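PDB 3U0J: type III effector HopU1 from Pseudomonas syringae pv. tomato, which is a type III-secreted ADP-ribosyltransferase and probably transfers ADP-ribose from NAD+ to arginine of a plant RNA-binding protein. Local coordinates for residues E35-T40 against H147-S152; G132-I137 against A154-M159; H45-F50 against C92-M97; D70-K75 against S231-A236. All coordinates share one frame; numbering follows the deposited sequence.

Interaction 1: residues E35-T40 against H147-S152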
loop_
_atom_site.group_PDB
_atom_site.type_symbol
_atom_site.label_atom_id
_atom_site.label_comp_id
_atom_site.label_asym_id
_atom_site.label_seq_id
_atom_site.Cartn_x
_atom_site.Cartn_y
_atom_site.Cartn_z
ATOM N N GLU A 35 -18.071 -4.815 -9.418
ATOM C CA GLU A 35 -16.835 -5.585 -9.299
ATOM C C GLU A 35 -15.868 -5.035 -8.257
ATOM O O GLU A 35 -15.038 -4.177 -8.551
ATOM C CB GLU A 35 -16.132 -5.695 -10.654
ATOM C CG GLU A 35 -16.643 -6.843 -11.519
ATOM C CD GLU A 35 -16.302 -8.218 -10.946
ATOM O OE1 GLU A 35 -16.620 -8.483 -9.756
ATOM O OE2 GLU A 35 -15.723 -9.038 -11.696
ATOM N N ARG A 36 -16.012 -5.514 -7.028
ATOM C CA ARG A 36 -14.977 -5.379 -6.017
ATOM C C ARG A 36 -14.511 -6.800 -5.706
ATOM O O ARG A 36 -15.321 -7.716 -5.536
ATOM C CB ARG A 36 -15.494 -4.688 -4.754
ATOM C CG ARG A 36 -16.122 -3.325 -5.007
ATOM C CD ARG A 36 -15.765 -2.304 -3.930
ATOM N NE ARG A 36 -15.790 -2.888 -2.589
ATOM C CZ ARG A 36 -15.369 -2.247 -1.495
ATOM N NH1 ARG A 36 -14.902 -1.000 -1.587
ATOM N NH2 ARG A 36 -15.407 -2.842 -0.303
ATOM N N HIS A 37 -13.203 -6.996 -5.656
ATOM C CA HIS A 37 -12.677 -8.335 -5.519
ATOM C C HIS A 37 -12.657 -8.798 -4.064
ATOM O O HIS A 37 -12.159 -8.088 -3.194
ATOM C CB HIS A 37 -11.277 -8.430 -6.123
ATOM C CG HIS A 37 -10.571 -9.704 -5.780
ATOM N ND1 HIS A 37 -10.877 -10.907 -6.382
ATOM C CD2 HIS A 37 -9.610 -9.974 -4.865
ATOM C CE1 HIS A 37 -10.115 -11.858 -5.872
ATOM N NE2 HIS A 37 -9.336 -11.321 -4.948
ATOM N N TYR A 38 -13.216 -9.985 -3.821
ATOM C CA TYR A 38 -13.071 -10.704 -2.545
ATOM C C TYR A 38 -12.485 -12.091 -2.764
ATOM O O TYR A 38 -12.875 -12.806 -3.680
ATOM C CB TYR A 38 -14.404 -10.831 -1.806
ATOM C CG TYR A 38 -14.989 -9.501 -1.441
ATOM C CD1 TYR A 38 -14.773 -8.947 -0.186
ATOM C CD2 TYR A 38 -15.743 -8.779 -2.361
ATOM C CE1 TYR A 38 -15.298 -7.713 0.142
ATOM C CE2 TYR A 38 -16.273 -7.554 -2.042
ATOM C CZ TYR A 38 -16.051 -7.020 -0.789
ATOM O OH TYR A 38 -16.585 -5.785 -0.466
ATOM N N SER A 39 -11.559 -12.473 -1.900
ATOM C CA SER A 39 -10.857 -13.735 -2.044
ATOM C C SER A 39 -11.787 -14.926 -1.918
ATOM O O SER A 39 -12.813 -14.871 -1.233
ATOM C CB SER A 39 -9.762 -13.840 -0.994
ATOM O OG SER A 39 -10.308 -13.647 0.288
ATOM N N THR A 40 -11.402 -16.003 -2.591
ATOM C CA THR A 40 -12.075 -17.290 -2.486
ATOM C C THR A 40 -11.139 -18.244 -1.787
ATOM O O THR A 40 -9.970 -17.913 -1.528
ATOM C CB THR A 40 -12.335 -17.873 -3.867
ATOM O OG1 THR A 40 -11.074 -18.203 -4.488
ATOM C CG2 THR A 40 -13.064 -16.858 -4.729
ATOM N N HIS A 147 -0.760 -12.411 -4.747
ATOM C CA HIS A 147 -0.604 -11.377 -3.727
ATOM C C HIS A 147 -1.420 -10.125 -4.057
ATOM O O HIS A 147 -1.992 -9.476 -3.170
ATOM C CB HIS A 147 0.873 -11.008 -3.558
ATOM C CG HIS A 147 1.110 -9.866 -2.616
ATOM N ND1 HIS A 147 1.228 -10.041 -1.252
ATOM C CD2 HIS A 147 1.264 -8.538 -2.841
ATOM C CE1 HIS A 147 1.441 -8.870 -0.677
ATOM N NE2 HIS A 147 1.469 -7.940 -1.617
ATOM N N ILE A 148 -1.461 -9.765 -5.331
ATOM C CA ILE A 148 -2.201 -8.572 -5.685
ATOM C C ILE A 148 -3.644 -8.782 -5.278
ATOM O O ILE A 148 -4.270 -7.900 -4.684
ATOM C CB ILE A 148 -2.102 -8.251 -7.181
ATOM C CG1 ILE A 148 -0.678 -7.790 -7.512
ATOM C CG2 ILE A 148 -3.084 -7.180 -7.532
ATOM C CD1 ILE A 148 -0.363 -7.699 -8.983
ATOM N N LYS A 149 -4.146 -9.978 -5.565
ATOM C CA LYS A 149 -5.537 -10.286 -5.308
ATOM C C LYS A 149 -5.770 -10.347 -3.814
ATOM O O LYS A 149 -6.746 -9.802 -3.320
ATOM C CB LYS A 149 -5.978 -11.581 -6.008
ATOM C CG LYS A 149 -5.773 -11.576 -7.527
ATOM C CD LYS A 149 -6.624 -12.634 -8.225
ATOM C CE LYS A 149 -6.383 -14.047 -7.668
ATOM N NZ LYS A 149 -7.337 -15.062 -8.227
ATOM N N MET A 150 -4.864 -10.986 -3.083
ATOM C CA MET A 150 -5.069 -11.132 -1.654
ATOM C C MET A 150 -5.103 -9.763 -0.993
ATOM O O MET A 150 -5.975 -9.506 -0.162
ATOM C CB MET A 150 -4.019 -12.042 -1.016
ATOM C CG MET A 150 -4.528 -12.808 0.224
ATOM S SD MET A 150 -6.145 -13.623 0.087
ATOM C CE MET A 150 -6.484 -13.669 1.795
ATOM N N LEU A 151 -4.186 -8.874 -1.381
ATOM C CA LEU A 151 -4.126 -7.539 -0.777
ATOM C C LEU A 151 -5.394 -6.754 -1.109
ATOM O O LEU A 151 -5.985 -6.104 -0.237
ATOM C CB LEU A 151 -2.906 -6.763 -1.262
ATOM C CG LEU A 151 -2.118 -5.936 -0.237
ATOM C CD1 LEU A 151 -1.539 -4.695 -0.872
ATOM C CD2 LEU A 151 -2.925 -5.562 0.975
ATOM N N SER A 152 -5.820 -6.816 -2.367
ATOM C CA SER A 152 -7.056 -6.158 -2.743
ATOM C C SER A 152 -8.204 -6.644 -1.863
ATOM O O SER A 152 -8.929 -5.846 -1.288
ATOM C CB SER A 152 -7.373 -6.398 -4.211
ATOM O OG SER A 152 -6.424 -5.776 -5.053
#
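The extended segment 35-40 runs counter to helix 147-152, its His37 CA 6.6 Å from the CA of Ser152 and its Ser39 CA 6.4 Å from the CA of Met150. His37 carries most of the contact. Because CG stands anti to the backbone N (chi1 169°), the imidazole is turned edge-on to the helix, CD2 lying 3.3 Å from Lys149 O. NE2 of the same ring is 3.5 Å from Lys149 CB, and the two side chains cross at about a right angle. The lysine then carries its ammonium onward to salt bridges with Asp43 and Asp138, a task that suits a long, flexible chain. Met150 begins pointing away from the loop, but a bend at chi2 (47°) returns its sulfur, and SD rests 3.8 Å from Ser39 CB. Serine fits here because it is small and because its OG, buried beside the thioether, hydrogen-bonds with Glu91 and Arg157. The two segments thus pack closely, while the clearly assigned polar bonds of Ser39 and Lys149 go to Glu91, Arg157, Asp43 and Asp138, so the extended segment 35-40 is held by a network wider than the helix it lies on.

Interaction 2: residues G132-I137 against A154-M159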
loop_
_atom_site.group_PDB
_atom_site.type_symbol
_atom_site.label_atom_id
_atom_site.label_comp_id
_atom_site.label_asym_id
_atom_site.label_seq_id
_atom_site.Cartn_x
_atom_site.Cartn_y
_atom_site.Cartn_z
ATOM N N GLY A 132 -6.068 -2.093 -15.231
ATOM C CA GLY A 132 -5.420 -1.919 -13.946
ATOM C C GLY A 132 -6.440 -1.904 -12.824
ATOM O O GLY A 132 -6.087 -1.837 -11.649
ATOM N N ARG A 133 -7.716 -1.977 -13.197
ATOM C CA ARG A 133 -8.815 -1.957 -12.228
ATOM C C ARG A 133 -9.235 -3.352 -11.726
ATOM O O ARG A 133 -8.785 -4.374 -12.263
ATOM C CB ARG A 133 -10.004 -1.182 -12.797
ATOM C CG ARG A 133 -9.699 0.288 -13.007
ATOM C CD ARG A 133 -10.968 1.088 -13.191
ATOM N NE ARG A 133 -10.779 2.515 -12.927
ATOM C CZ ARG A 133 -10.144 3.353 -13.745
ATOM N NH1 ARG A 133 -9.615 2.905 -14.880
ATOM N NH2 ARG A 133 -10.032 4.640 -13.426
ATOM N N GLU A 134 -10.075 -3.380 -10.685
ATOM C CA GLU A 134 -10.477 -4.633 -10.027
ATOM C C GLU A 134 -11.437 -5.452 -10.876
ATOM O O GLU A 134 -11.725 -6.604 -10.552
ATOM C CB GLU A 134 -11.124 -4.383 -8.659
ATOM C CG GLU A 134 -10.178 -3.985 -7.533
ATOM C CD GLU A 134 -10.919 -3.785 -6.217
ATOM O OE1 GLU A 134 -11.897 -4.534 -5.983
ATOM O OE2 GLU A 134 -10.535 -2.885 -5.425
ATOM N N ALA A 135 -11.953 -4.856 -11.949
ATOM C CA ALA A 135 -12.757 -5.610 -12.903
ATOM C C ALA A 135 -11.886 -6.640 -13.635
ATOM O O ALA A 135 -12.384 -7.643 -14.151
ATOM C CB ALA A 135 -13.431 -4.675 -13.887
ATOM N N GLU A 136 -10.577 -6.393 -13.659
ATOM C CA GLU A 136 -9.648 -7.233 -14.415
ATOM C C GLU A 136 -8.472 -7.803 -13.595
ATOM O O GLU A 136 -7.407 -8.035 -14.160
ATOM C CB GLU A 136 -9.108 -6.465 -15.645
ATOM C CG GLU A 136 -10.088 -6.373 -16.827
ATOM C CD GLU A 136 -9.582 -5.524 -18.005
ATOM O OE1 GLU A 136 -8.524 -5.854 -18.599
ATOM O OE2 GLU A 136 -10.273 -4.537 -18.360
ATOM N N ILE A 137 -8.654 -8.046 -12.292
ATOM C CA ILE A 137 -7.548 -8.534 -11.443
ATOM C C ILE A 137 -7.095 -9.960 -11.766
ATOM O O ILE A 137 -6.016 -10.395 -11.325
ATOM C CB ILE A 137 -7.853 -8.495 -9.919
ATOM C CG1 ILE A 137 -9.117 -7.715 -9.609
ATOM C CG2 ILE A 137 -6.660 -7.923 -9.123
ATOM C CD1 ILE A 137 -9.139 -7.243 -8.158
ATOM N N ALA A 154 -8.091 -7.971 1.051
ATOM C CA ALA A 154 -7.898 -7.526 2.417
ATOM C C ALA A 154 -8.462 -6.133 2.586
ATOM O O ALA A 154 -9.259 -5.878 3.502
ATOM C CB ALA A 154 -6.445 -7.545 2.788
ATOM N N LEU A 155 -8.047 -5.224 1.710
ATOM C CA LEU A 155 -8.496 -3.848 1.833
ATOM C C LEU A 155 -10.010 -3.781 1.672
ATOM O O LEU A 155 -10.664 -2.992 2.330
ATOM C CB LEU A 155 -7.800 -2.949 0.823
ATOM C CG LEU A 155 -6.276 -3.060 0.706
ATOM C CD1 LEU A 155 -5.741 -2.010 -0.260
ATOM C CD2 LEU A 155 -5.558 -2.958 2.049
ATOM N N ASN A 156 -10.576 -4.616 0.812
ATOM C CA ASN A 156 -12.019 -4.592 0.623
ATOM C C ASN A 156 -12.771 -5.032 1.891
ATOM O O ASN A 156 -13.676 -4.320 2.343
ATOM C CB ASN A 156 -12.454 -5.392 -0.619
ATOM C CG ASN A 156 -12.321 -4.591 -1.927
ATOM O OD1 ASN A 156 -12.371 -3.372 -1.921
ATOM N ND2 ASN A 156 -12.172 -5.290 -3.051
ATOM N N ARG A 157 -12.393 -6.191 2.450
ATOM C CA ARG A 157 -12.922 -6.689 3.721
ATOM C C ARG A 157 -12.866 -5.591 4.787
ATOM O O ARG A 157 -13.823 -5.378 5.515
ATOM C CB ARG A 157 -12.071 -7.852 4.232
ATOM C CG ARG A 157 -12.631 -9.270 4.131
ATOM C CD ARG A 157 -12.758 -9.643 2.724
ATOM N NE ARG A 157 -12.459 -11.033 2.354
ATOM C CZ ARG A 157 -13.388 -11.957 2.107
ATOM N NH1 ARG A 157 -14.672 -11.694 2.313
ATOM N NH2 ARG A 157 -13.035 -13.154 1.674
ATOM N N LEU A 158 -11.735 -4.905 4.896
ATOM C CA LEU A 158 -11.570 -3.886 5.937
ATOM C C LEU A 158 -12.356 -2.611 5.664
ATOM O O LEU A 158 -12.973 -2.054 6.569
ATOM C CB LEU A 158 -10.096 -3.520 6.141
ATOM C CG LEU A 158 -9.141 -4.484 6.849
ATOM C CD1 LEU A 158 -7.683 -4.087 6.576
ATOM C CD2 LEU A 158 -9.425 -4.582 8.349
ATOM N N MET A 159 -12.307 -2.111 4.436
ATOM C CA MET A 159 -13.106 -0.940 4.118
ATOM C C MET A 159 -14.599 -1.271 4.336
ATOM O O MET A 159 -15.380 -0.412 4.693
ATOM C CB MET A 159 -12.800 -0.413 2.708
ATOM C CG MET A 159 -11.516 0.416 2.618
ATOM S SD MET A 159 -11.195 1.145 1.000
ATOM C CE MET A 159 -11.185 -0.357 0.061
#
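Two flat groups meet here, the carboxylate of Glu134 and the carboxamide of Asn156, approaching from opposite directions with their planes 51° apart. The amide uses its edge: Asn156 ND2 donates to Glu134 OE1 at 3.0 Å, and the acceptor lies practically in the amide plane. On the glutamate, OE1 is met from the syn side, but by a donor raised 33° out of the carboxylate plane. The bond is nearly straight, with an N-H...O angle of 159°. The glutamate reaches so far because its chain is extended beyond CG; its CA remains 10.8 Å from that of Asn156. Both atoms have a second partner in the backbone of His37, whose N donates to OE1 and whose O accepts from ND2. A carboxylate oxygen that takes two donors and an amide nitrogen that gives two hydrogens thus grip the backbone N and O of one residue, His37, a role that suits an acceptor carboxylate and a two-hydrogen amide. Glu134 comes from the loop between helices 116-126 and 145-162, and Asn156 from the latter helix, which elsewhere packs Ala154 and Leu158 on Ile95 of helix 89-99 and Leu155 and Met159 on Ala228 of strand 227-229.

Interaction 3: residues H45-F50 against C92-M97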
loop_
_atom_site.group_PDB
_atom_site.type_symbol
_atom_site.label_atom_id
_atom_site.label_comp_id
_atom_site.label_asym_id
_atom_site.label_seq_id
_atom_site.Cartn_x
_atom_site.Cartn_y
_atom_site.Cartn_z
ATOM N N HIS A 45 -5.437 -20.379 -0.938
ATOM C CA HIS A 45 -4.425 -21.419 -1.065
ATOM C C HIS A 45 -3.263 -20.951 -1.965
ATOM O O HIS A 45 -2.080 -21.179 -1.677
ATOM C CB HIS A 45 -5.045 -22.685 -1.651
ATOM C CG HIS A 45 -5.562 -23.646 -0.627
ATOM N ND1 HIS A 45 -6.908 -23.816 -0.379
ATOM C CD2 HIS A 45 -4.914 -24.503 0.195
ATOM C CE1 HIS A 45 -7.067 -24.725 0.564
ATOM N NE2 HIS A 45 -5.871 -25.156 0.930
ATOM N N ASP A 46 -3.632 -20.321 -3.080
ATOM C CA ASP A 46 -2.672 -19.766 -4.003
ATOM C C ASP A 46 -1.711 -18.905 -3.191
ATOM O O ASP A 46 -0.491 -19.112 -3.218
ATOM C CB ASP A 46 -3.394 -18.898 -5.023
ATOM C CG ASP A 46 -4.131 -19.706 -6.057
ATOM O OD1 ASP A 46 -3.926 -20.941 -6.093
ATOM O OD2 ASP A 46 -4.915 -19.104 -6.842
ATOM N N PHE A 47 -2.279 -17.954 -2.447
ATOM C CA PHE A 47 -1.474 -17.025 -1.670
ATOM C C PHE A 47 -0.485 -17.696 -0.719
ATOM O O PHE A 47 0.683 -17.316 -0.656
ATOM C CB PHE A 47 -2.339 -16.072 -0.869
ATOM C CG PHE A 47 -1.535 -15.119 -0.041
ATOM C CD1 PHE A 47 -1.001 -13.964 -0.610
ATOM C CD2 PHE A 47 -1.264 -15.394 1.298
ATOM C CE1 PHE A 47 -0.245 -13.086 0.153
ATOM C CE2 PHE A 47 -0.509 -14.519 2.070
ATOM C CZ PHE A 47 0.004 -13.366 1.503
ATOM N N TYR A 48 -0.968 -18.664 0.042
ATOM C CA TYR A 48 -0.108 -19.404 0.942
ATOM C C TYR A 48 1.102 -19.998 0.200
ATOM O O TYR A 48 2.244 -19.875 0.657
ATOM C CB TYR A 48 -0.881 -20.510 1.663
ATOM C CG TYR A 48 0.030 -21.319 2.519
ATOM C CD1 TYR A 48 0.447 -20.846 3.741
ATOM C CD2 TYR A 48 0.533 -22.536 2.082
ATOM C CE1 TYR A 48 1.327 -21.574 4.533
ATOM C CE2 TYR A 48 1.416 -23.278 2.869
ATOM C CZ TYR A 48 1.806 -22.787 4.095
ATOM O OH TYR A 48 2.680 -23.497 4.893
ATOM N N ARG A 49 0.857 -20.634 -0.941
ATOM C CA ARG A 49 1.939 -21.215 -1.722
ATOM C C ARG A 49 2.847 -20.140 -2.308
ATOM O O ARG A 49 4.052 -20.342 -2.436
ATOM C CB ARG A 49 1.402 -22.119 -2.853
ATOM C CG ARG A 49 1.142 -23.578 -2.444
ATOM C CD ARG A 49 2.213 -24.137 -1.484
ATOM N NE ARG A 49 1.682 -25.258 -0.716
ATOM C CZ ARG A 49 2.339 -25.893 0.248
ATOM N NH1 ARG A 49 3.577 -25.522 0.548
ATOM N NH2 ARG A 49 1.758 -26.908 0.901
ATOM N N PHE A 50 2.258 -19.011 -2.684
ATOM C CA PHE A 50 3.021 -17.895 -3.211
ATOM C C PHE A 50 3.951 -17.410 -2.147
ATOM O O PHE A 50 5.153 -17.248 -2.387
ATOM C CB PHE A 50 2.107 -16.734 -3.623
ATOM C CG PHE A 50 2.815 -15.393 -3.722
ATOM C CD1 PHE A 50 3.521 -15.037 -4.865
ATOM C CD2 PHE A 50 2.772 -14.488 -2.673
ATOM C CE1 PHE A 50 4.179 -13.794 -4.959
ATOM C CE2 PHE A 50 3.423 -13.258 -2.764
ATOM C CZ PHE A 50 4.122 -12.916 -3.917
ATOM N N CYS A 92 -4.479 -10.770 6.306
ATOM C CA CYS A 92 -3.602 -10.070 7.240
ATOM C C CYS A 92 -2.160 -10.192 6.777
ATOM O O CYS A 92 -1.440 -9.203 6.716
ATOM C CB CYS A 92 -3.757 -10.620 8.651
ATOM S SG CYS A 92 -5.374 -10.279 9.320
ATOM N N SER A 93 -1.762 -11.415 6.432
ATOM C CA SER A 93 -0.395 -11.706 5.996
ATOM C C SER A 93 -0.001 -10.912 4.749
ATOM O O SER A 93 1.130 -10.439 4.635
ATOM C CB SER A 93 -0.216 -13.212 5.741
ATOM O OG SER A 93 -0.530 -13.964 6.896
ATOM N N ALA A 94 -0.932 -10.780 3.810
ATOM C CA ALA A 94 -0.659 -10.032 2.605
ATOM C C ALA A 94 -0.417 -8.569 2.991
ATOM O O ALA A 94 0.525 -7.943 2.508
ATOM C CB ALA A 94 -1.787 -10.166 1.639
ATOM N N ILE A 95 -1.232 -8.017 3.883
ATOM C CA ILE A 95 -0.979 -6.639 4.292
ATOM C C ILE A 95 0.386 -6.542 4.973
ATOM O O ILE A 95 1.212 -5.702 4.622
ATOM C CB ILE A 95 -2.014 -6.133 5.272
ATOM C CG1 ILE A 95 -3.360 -5.942 4.595
ATOM C CG2 ILE A 95 -1.543 -4.839 5.890
ATOM C CD1 ILE A 95 -4.462 -5.740 5.601
ATOM N N TYR A 96 0.612 -7.408 5.953
ATOM C CA TYR A 96 1.882 -7.426 6.670
ATOM C C TYR A 96 3.058 -7.472 5.696
ATOM O O TYR A 96 3.935 -6.613 5.740
ATOM C CB TYR A 96 1.946 -8.619 7.626
ATOM C CG TYR A 96 3.173 -8.646 8.516
ATOM C CD1 TYR A 96 4.376 -9.163 8.057
ATOM C CD2 TYR A 96 3.120 -8.180 9.824
ATOM C CE1 TYR A 96 5.506 -9.202 8.875
ATOM C CE2 TYR A 96 4.230 -8.216 10.650
ATOM C CZ TYR A 96 5.424 -8.723 10.179
ATOM O OH TYR A 96 6.543 -8.749 11.001
ATOM N N MET A 97 3.059 -8.467 4.811
ATOM C CA MET A 97 4.181 -8.691 3.906
ATOM C C MET A 97 4.379 -7.509 2.974
ATOM O O MET A 97 5.507 -7.196 2.598
ATOM C CB MET A 97 3.996 -9.970 3.100
ATOM C CG MET A 97 4.198 -11.225 3.918
ATOM S SD MET A 97 3.855 -12.722 2.987
ATOM C CE MET A 97 5.156 -13.710 3.678
#
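A single ring, that of Phe47, spans the whole gap between helices 45-50 and 92-97, whose axes come no closer than 11.3 Å and run at 38° to each other, making contact with Ser93, Ala94 and Met97. The phenylalanine sends its ring straight across because CG is anti to the backbone N (chi1 179°), and the far end of the ring does the touching. Ala94 sits at the point of arrival: Phe47 CZ is 3.6 Å from Ala94 CA, while CE1 lies equally near Ala94 CB. A methyl group is small enough for the ring to come right down to the helix backbone. Ser93 CB comes to the ring edge, close to its plane, 3.9 Å from Phe47 CE2. The serine hydroxyl is bonded to the carbonyl of Pro89 one turn earlier, which satisfies a polar group in this buried place. Met97 adds a Met-aromatic contact, its SD 5.4 Å from the Phe47 ring centroid and oblique to it, 62° off the normal. Phe47 also touches His147 and Met150 of helix 145-162. With no hydrogen bond between the two segments, the helices are joined by dispersion and hydrophobic burial, with a polarisable sulfur beside the aromatic ring.

Interaction 4: residues D70-K75 against S231-A236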
loop_
_atom_site.group_PDB
_atom_site.type_symbol
_atom_site.label_atom_id
_atom_site.label_comp_id
_atom_site.label_asym_id
_atom_site.label_seq_id
_atom_site.Cartn_x
_atom_site.Cartn_y
_atom_site.Cartn_z
ATOM N N ASP A 70 0.165 -17.972 11.713
ATOM C CA ASP A 70 -0.053 -18.313 13.087
ATOM C C ASP A 70 -0.439 -17.070 13.897
ATOM O O ASP A 70 -1.435 -17.061 14.609
ATOM C CB ASP A 70 1.186 -18.982 13.638
ATOM C CG ASP A 70 0.919 -19.644 14.938
ATOM O OD1 ASP A 70 0.025 -20.530 14.947
ATOM O OD2 ASP A 70 1.575 -19.266 15.944
ATOM N N LYS A 71 0.330 -16.004 13.770
ATOM C CA LYS A 71 0.027 -14.827 14.552
ATOM C C LYS A 71 -1.329 -14.264 14.122
ATOM O O LYS A 71 -2.061 -13.704 14.938
ATOM C CB LYS A 71 1.158 -13.788 14.461
ATOM C CG LYS A 71 0.875 -12.524 13.666
ATOM C CD LYS A 71 1.926 -11.464 13.963
ATOM C CE LYS A 71 1.384 -10.048 13.807
ATOM N NZ LYS A 71 1.672 -9.204 15.019
ATOM N N PHE A 72 -1.683 -14.446 12.852
ATOM C CA PHE A 72 -2.921 -13.863 12.341
ATOM C C PHE A 72 -4.141 -14.786 12.390
ATOM O O PHE A 72 -5.226 -14.418 11.944
ATOM C CB PHE A 72 -2.708 -13.262 10.949
ATOM C CG PHE A 72 -1.933 -11.962 10.969
ATOM C CD1 PHE A 72 -0.758 -11.811 10.225
ATOM C CD2 PHE A 72 -2.359 -10.903 11.755
ATOM C CE1 PHE A 72 -0.036 -10.633 10.250
ATOM C CE2 PHE A 72 -1.643 -9.725 11.779
ATOM C CZ PHE A 72 -0.473 -9.590 11.020
ATOM N N SER A 73 -3.961 -15.978 12.949
ATOM C CA SER A 73 -5.064 -16.910 13.132
ATOM C C SER A 73 -5.299 -17.008 14.623
ATOM O O SER A 73 -6.353 -17.438 15.069
ATOM C CB SER A 73 -4.733 -18.285 12.539
ATOM O OG SER A 73 -3.698 -18.935 13.257
ATOM N N ASP A 74 -4.290 -16.585 15.381
ATOM C CA ASP A 74 -4.342 -16.527 16.835
ATOM C C ASP A 74 -5.680 -15.969 17.276
ATOM O O ASP A 74 -6.070 -14.883 16.879
ATOM C CB ASP A 74 -3.197 -15.655 17.364
ATOM C CG ASP A 74 -2.982 -15.785 18.879
ATOM O OD1 ASP A 74 -3.974 -15.779 19.648
ATOM O OD2 ASP A 74 -1.799 -15.852 19.299
ATOM N N LYS A 75 -6.369 -16.741 18.104
ATOM C CA LYS A 75 -7.701 -16.422 18.578
ATOM C C LYS A 75 -7.792 -15.050 19.267
ATOM O O LYS A 75 -8.839 -14.381 19.183
ATOM C CB LYS A 75 -8.203 -17.581 19.447
ATOM C CG LYS A 75 -8.992 -17.227 20.675
ATOM C CD LYS A 75 -8.107 -17.188 21.927
ATOM C CE LYS A 75 -8.890 -16.600 23.123
ATOM N NZ LYS A 75 -8.197 -16.714 24.460
ATOM N N SER A 231 -3.415 -0.552 10.029
ATOM C CA SER A 231 -2.469 -0.475 11.129
ATOM C C SER A 231 -2.459 -1.755 11.971
ATOM O O SER A 231 -1.444 -2.100 12.553
ATOM C CB SER A 231 -2.754 0.740 11.998
ATOM O OG SER A 231 -4.072 0.686 12.496
ATOM N N GLY A 232 -3.577 -2.465 12.020
ATOM C CA GLY A 232 -3.633 -3.704 12.783
ATOM C C GLY A 232 -2.775 -4.833 12.232
ATOM O O GLY A 232 -2.235 -5.632 12.985
ATOM N N SER A 233 -2.651 -4.882 10.911
ATOM C CA SER A 233 -1.898 -5.912 10.215
ATOM C C SER A 233 -0.514 -5.467 9.810
ATOM O O SER A 233 0.295 -6.282 9.389
ATOM C CB SER A 233 -2.622 -6.264 8.931
ATOM O OG SER A 233 -3.716 -7.099 9.210
ATOM N N SER A 234 -0.267 -4.164 9.881
ATOM C CA SER A 234 0.994 -3.593 9.435
ATOM C C SER A 234 2.177 -4.053 10.287
ATOM O O SER A 234 2.033 -4.298 11.485
ATOM C CB SER A 234 0.909 -2.077 9.442
ATOM O OG SER A 234 2.111 -1.530 8.917
ATOM N N GLN A 235 3.338 -4.191 9.661
ATOM C CA GLN A 235 4.540 -4.575 10.386
ATOM C C GLN A 235 4.904 -3.465 11.355
ATOM O O GLN A 235 5.522 -3.697 12.411
ATOM C CB GLN A 235 5.712 -4.812 9.434
ATOM C CG GLN A 235 6.971 -5.195 10.175
ATOM C CD GLN A 235 8.134 -5.508 9.264
ATOM O OE1 GLN A 235 8.629 -6.643 9.246
ATOM N NE2 GLN A 235 8.597 -4.504 8.511
ATOM N N ALA A 236 4.521 -2.251 10.965
ATOM C CA ALA A 236 4.707 -1.064 11.787
ATOM C C ALA A 236 3.383 -0.311 11.990
ATOM O O ALA A 236 3.109 0.686 11.324
ATOM C CB ALA A 236 5.767 -0.156 11.174
HETATM O O HOH W 1 0.679 -6.478 13.419
#
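Phe72, just past the end of helix 65-71, packs against Gly232 and Ser233 in the loop that joins strands 227-229 and 241-243. Its ring reaches the loop backbone, with CZ 3.8 Å from Ser233 O and CE2 4.3 Å from Gly232 O, the latter at the ring edge near its plane. One face of the ring is covered by its neighbour, Lys71 CG standing 3.8 Å above the ring centre, and Phe77 meets the ring edge-to-face. A large aromatic suits this place, since it also packs on Cys92 of helix 89-99. In position, the loop is consistent with the ADP-ribosylating turn-turn (ARTT) loop of this enzyme family, which leads into the E-x-E glutamates characteristic of its arginine-specific members. An ST turn shapes its end: Ser234 OG accepts from Ala236 N at 3.2 Å, and the same hydroxyl is hydrogen-bonded to Glu241. A water links two carbonyls of the loop, donating to Gly232 O at 3.1 Å and to Ser234 O at 3.2 Å. Lys71 NZ reaches that water only weakly, at 3.3 Å, the long lysine chain passing over Phe72 on its way.

Interactions 1 and 2 share helix 145-162 and lie only 5 Å apart between centres, His37 serving both. Interaction 3, about 11 Å from interaction 1, touches it where Phe47 and Phe50 meet His147 and Met150. Interaction 4 lies 12 Å from interaction 3 and abuts it through helix 89-99, Cys92 against Phe72 and Ile95 against Ser233. Along the chain interaction 3 is nested within the loop closed by interaction 1, while interaction 4 crosses both and encloses interaction 2. Helices 41-52, 65-71 and 89-99 thus pack in a connected series with helix 145-162 and the 231-236 loop.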